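Local structure of SusD superfamily protein (Bacteroides vulgatus ATCC 8482, 3JQ0) at residues 117-125 with 470-478. The protein probably binds glycans or related nutrients at the bacterial outer membrane. Residues are numbered along the deposited sequence; the frame is centred on the assembly and turned at random.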
loop_
_atom_site.group_PDB
_atom_site.type_symbol
_atom_site.label_atom_id
_atom_site.label_comp_id
_atom_site.label_asym_id
_atom_site.label_seq_id
_atom_site.Cartn_x
_atom_site.Cartn_y
_atom_site.Cartn_z
ATOM N N HIS A 117 4.442 8.110 -7.087
ATOM C CA HIS A 117 2.975 8.124 -6.984
ATOM C C HIS A 117 2.367 9.006 -8.057
ATOM O O HIS A 117 1.381 8.670 -8.705
ATOM C CB HIS A 117 2.513 8.587 -5.616
ATOM C CG HIS A 117 2.552 7.542 -4.552
ATOM N ND1 HIS A 117 1.725 6.447 -4.521
ATOM C CD2 HIS A 117 3.285 7.508 -3.411
ATOM C CE1 HIS A 117 1.984 5.757 -3.430
ATOM N NE2 HIS A 117 2.941 6.366 -2.740
ATOM N N LEU A 118 2.940 10.198 -8.237
ATOM C CA LEU A 118 2.409 11.139 -9.245
ATOM C C LEU A 118 2.481 10.568 -10.664
ATOM O O LEU A 118 1.539 10.671 -11.429
ATOM C CB LEU A 118 3.130 12.510 -9.172
ATOM C CG LEU A 118 2.914 13.333 -7.888
ATOM C CD1 LEU A 118 3.809 14.570 -7.882
ATOM C CD2 LEU A 118 1.450 13.733 -7.792
ATOM N N LEU A 119 3.619 9.944 -10.998
ATOM C CA LEU A 119 3.793 9.353 -12.341
ATOM C C LEU A 119 2.729 8.290 -12.618
ATOM O O LEU A 119 2.099 8.289 -13.654
ATOM C CB LEU A 119 5.162 8.694 -12.423
ATOM C CG LEU A 119 5.429 7.958 -13.719
ATOM C CD1 LEU A 119 5.519 8.883 -14.931
ATOM C CD2 LEU A 119 6.673 7.090 -13.591
ATOM N N ARG A 120 2.537 7.371 -11.664
ATOM C CA ARG A 120 1.619 6.259 -11.856
ATOM C C ARG A 120 0.162 6.690 -11.855
ATOM O O ARG A 120 -0.693 6.024 -12.419
ATOM C CB ARG A 120 1.875 5.174 -10.808
ATOM C CG ARG A 120 3.234 4.487 -10.946
ATOM C CD ARG A 120 3.419 3.428 -9.883
ATOM N NE ARG A 120 3.644 4.049 -8.584
ATOM C CZ ARG A 120 3.746 3.357 -7.459
ATOM N NH1 ARG A 120 3.610 2.047 -7.470
ATOM N NH2 ARG A 120 3.932 3.998 -6.312
ATOM N N SER A 121 -0.105 7.814 -11.196
ATOM C CA SER A 121 -1.485 8.267 -10.967
ATOM C C SER A 121 -1.928 9.339 -11.960
ATOM O O SER A 121 -2.993 9.237 -12.539
ATOM C CB SER A 121 -1.656 8.718 -9.514
ATOM O OG SER A 121 -1.425 7.605 -8.653
ATOM N N TRP A 122 -1.122 10.389 -12.142
ATOM C CA TRP A 122 -1.400 11.500 -13.049
ATOM C C TRP A 122 -0.579 11.544 -14.345
ATOM O O TRP A 122 -1.018 12.183 -15.282
ATOM C CB TRP A 122 -1.345 12.837 -12.305
ATOM C CG TRP A 122 -2.564 13.074 -11.445
ATOM C CD1 TRP A 122 -3.781 13.572 -11.904
ATOM C CD2 TRP A 122 -2.755 12.789 -10.039
ATOM N NE1 TRP A 122 -4.669 13.641 -10.870
ATOM C CE2 TRP A 122 -4.090 13.128 -9.733
ATOM C CE3 TRP A 122 -1.949 12.285 -9.035
ATOM C CZ2 TRP A 122 -4.588 12.995 -8.435
ATOM C CZ3 TRP A 122 -2.468 12.140 -7.762
ATOM C CH2 TRP A 122 -3.762 12.490 -7.489
ATOM N N GLY A 123 0.547 10.829 -14.407
ATOM C CA GLY A 123 1.320 10.717 -15.657
ATOM C C GLY A 123 2.277 11.870 -15.818
ATOM O O GLY A 123 3.305 11.969 -15.146
ATOM N N ASP A 124 1.966 12.758 -16.781
ATOM C CA ASP A 124 2.745 13.967 -17.038
ATOM C C ASP A 124 2.434 14.977 -15.925
ATOM O O ASP A 124 1.278 15.296 -15.724
ATOM C CB ASP A 124 2.361 14.615 -18.365
ATOM C CG ASP A 124 2.586 13.761 -19.600
ATOM O OD1 ASP A 124 3.092 12.646 -19.541
ATOM O OD2 ASP A 124 2.281 14.325 -20.678
ATOM N N VAL A 125 3.447 15.429 -15.203
ATOM C CA VAL A 125 3.245 16.339 -14.083
ATOM C C VAL A 125 4.358 17.374 -14.069
ATOM O O VAL A 125 5.416 17.183 -14.673
ATOM C CB VAL A 125 3.199 15.569 -12.707
ATOM C CG1 VAL A 125 2.009 14.603 -12.666
ATOM C CG2 VAL A 125 4.530 14.846 -12.380
ATOM N N ARG A 470 -8.605 5.842 -19.546
ATOM C CA ARG A 470 -8.725 6.501 -18.269
ATOM C C ARG A 470 -8.034 5.677 -17.166
ATOM O O ARG A 470 -8.570 5.489 -16.071
ATOM C CB ARG A 470 -10.200 6.762 -17.915
ATOM C CG ARG A 470 -10.805 7.858 -18.762
ATOM C CD ARG A 470 -12.256 8.105 -18.368
ATOM N NE ARG A 470 -12.708 9.273 -19.100
ATOM C CZ ARG A 470 -13.868 9.879 -18.904
ATOM N NH1 ARG A 470 -14.675 9.484 -17.938
ATOM N NH2 ARG A 470 -14.184 10.897 -19.687
ATOM N N LEU A 471 -6.788 5.261 -17.409
ATOM C CA LEU A 471 -6.017 4.581 -16.380
ATOM C C LEU A 471 -5.384 5.563 -15.392
ATOM O O LEU A 471 -5.126 5.181 -14.246
ATOM C CB LEU A 471 -4.914 3.730 -16.995
ATOM C CG LEU A 471 -5.441 2.631 -17.926
ATOM C CD1 LEU A 471 -4.269 1.740 -18.372
ATOM C CD2 LEU A 471 -6.484 1.764 -17.214
ATOM N N LEU A 472 -5.144 6.793 -15.834
ATOM C CA LEU A 472 -4.676 7.875 -14.934
ATOM C C LEU A 472 -5.900 8.439 -14.178
ATOM O O LEU A 472 -6.996 7.905 -14.286
ATOM C CB LEU A 472 -3.908 8.906 -15.771
ATOM C CG LEU A 472 -2.691 8.373 -16.521
ATOM C CD1 LEU A 472 -2.136 9.512 -17.419
ATOM C CD2 LEU A 472 -1.639 7.884 -15.540
ATOM N N TRP A 473 -5.659 9.511 -13.423
ATOM C CA TRP A 473 -6.671 10.199 -12.661
ATOM C C TRP A 473 -6.905 11.572 -13.270
ATOM O O TRP A 473 -5.982 12.179 -13.807
ATOM C CB TRP A 473 -6.210 10.373 -11.217
ATOM C CG TRP A 473 -6.132 9.073 -10.410
ATOM C CD1 TRP A 473 -5.299 8.026 -10.653
ATOM C CD2 TRP A 473 -6.844 8.743 -9.209
ATOM N NE1 TRP A 473 -5.505 7.034 -9.734
ATOM C CE2 TRP A 473 -6.439 7.463 -8.827
ATOM C CE3 TRP A 473 -7.812 9.393 -8.446
ATOM C CZ2 TRP A 473 -6.902 6.835 -7.667
ATOM C CZ3 TRP A 473 -8.289 8.769 -7.305
ATOM C CH2 TRP A 473 -7.838 7.496 -6.939
ATOM N N PRO A 474 -8.135 12.077 -13.195
ATOM C CA PRO A 474 -8.427 13.425 -13.683
ATOM C C PRO A 474 -7.883 14.498 -12.743
ATOM O O PRO A 474 -7.540 14.214 -11.585
ATOM C CB PRO A 474 -9.949 13.438 -13.727
ATOM C CG PRO A 474 -10.360 12.539 -12.563
ATOM C CD PRO A 474 -9.297 11.447 -12.540
ATOM N N ILE A 475 -7.849 15.710 -13.230
ATOM C CA ILE A 475 -7.472 16.906 -12.475
ATOM C C ILE A 475 -8.710 17.765 -12.231
ATOM O O ILE A 475 -9.469 18.032 -13.139
ATOM C CB ILE A 475 -6.391 17.736 -13.228
ATOM C CG1 ILE A 475 -5.180 16.878 -13.624
ATOM C CG2 ILE A 475 -5.975 18.945 -12.370
ATOM C CD1 ILE A 475 -4.261 17.555 -14.613
ATOM N N ASP A 476 -8.911 18.165 -10.975
ATOM C CA ASP A 476 -10.096 18.982 -10.615
ATOM C C ASP A 476 -9.985 20.397 -11.154
ATOM O O ASP A 476 -8.885 20.930 -11.396
ATOM C CB ASP A 476 -10.277 19.002 -9.122
ATOM C CG ASP A 476 -9.122 19.637 -8.416
ATOM O OD1 ASP A 476 -8.022 19.048 -8.409
ATOM O OD2 ASP A 476 -9.287 20.778 -7.919
ATOM N N ALA A 477 -11.152 21.014 -11.299
ATOM C CA ALA A 477 -11.216 22.384 -11.784
ATOM C C ALA A 477 -10.521 23.410 -10.905
ATOM O O ALA A 477 -9.936 24.360 -11.402
ATOM C CB ALA A 477 -12.677 22.773 -11.974
ATOM N N GLY A 478 -10.550 23.221 -9.597
ATOM C CA GLY A 478 -9.845 24.134 -8.708
ATOM C C GLY A 478 -8.360 24.148 -9.011
ATOM O O GLY A 478 -7.686 25.191 -9.013
HETATM O O HOH W 1 -3.285 4.810 -12.286
HETATM O O HOH W 2 -3.258 5.425 -8.994
#
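The C-terminal end of helix 97-122, in the family's TPR-related helical region, is crossed here by the extended chain 472-475, where Ser121, Trp122 and Gly123 meet Leu472, Trp473 and Pro474. Two direct hydrogen bonds tie them. Ser121 O, at the helix's last turn, accepts from Trp473 N at 2.8 Å; the donor lies nearly on the carbonyl axis, but the N-H...O angle is only 135°, so the bond is bent. Trp122 NE1 donates to Pro474 O at 3.0 Å and 158°, with the oxygen close to the indole plane, although the donor stands above the carbonyl plane rather than on a lone pair. The indole reaches this oxygen with CG beside its own backbone N (chi1 -75°), a torsion that carries the ring across to the extended segment. Over one face of the Trp122 ring sits Trp473 CB, 3.9 Å from the centroid of the five-membered ring, a CH-pi contact; the two indoles themselves are inclined obliquely, and Ile475 CG1 approaches Trp122 CD1. Leu472 packs on the backbone of the last turn, CD1 3.6 Å from Trp122 O and CD2 against Ser121 O and Arg120 O. At Gly123, where phi turns positive, a beta carbon would clash with Leu472 CD1. Two waters extend the bonding: one donates to both Arg120 O and Leu471 O, while the other accepts from Trp473 NE1 and joins it to Ser121 OG. Leu33 of helix 27-34 touches both tryptophans. A leucine in place of Trp122 would probably leave Pro474 O without its indole donor and Trp473 CB without the ring face beneath it. Ser121 O and the Trp122 indole N-H are thus bonded directly, Arg120 O and the Trp473 indole N-H through water, so these polar groups find partners where two sequence-distant segments cross in a buried contact.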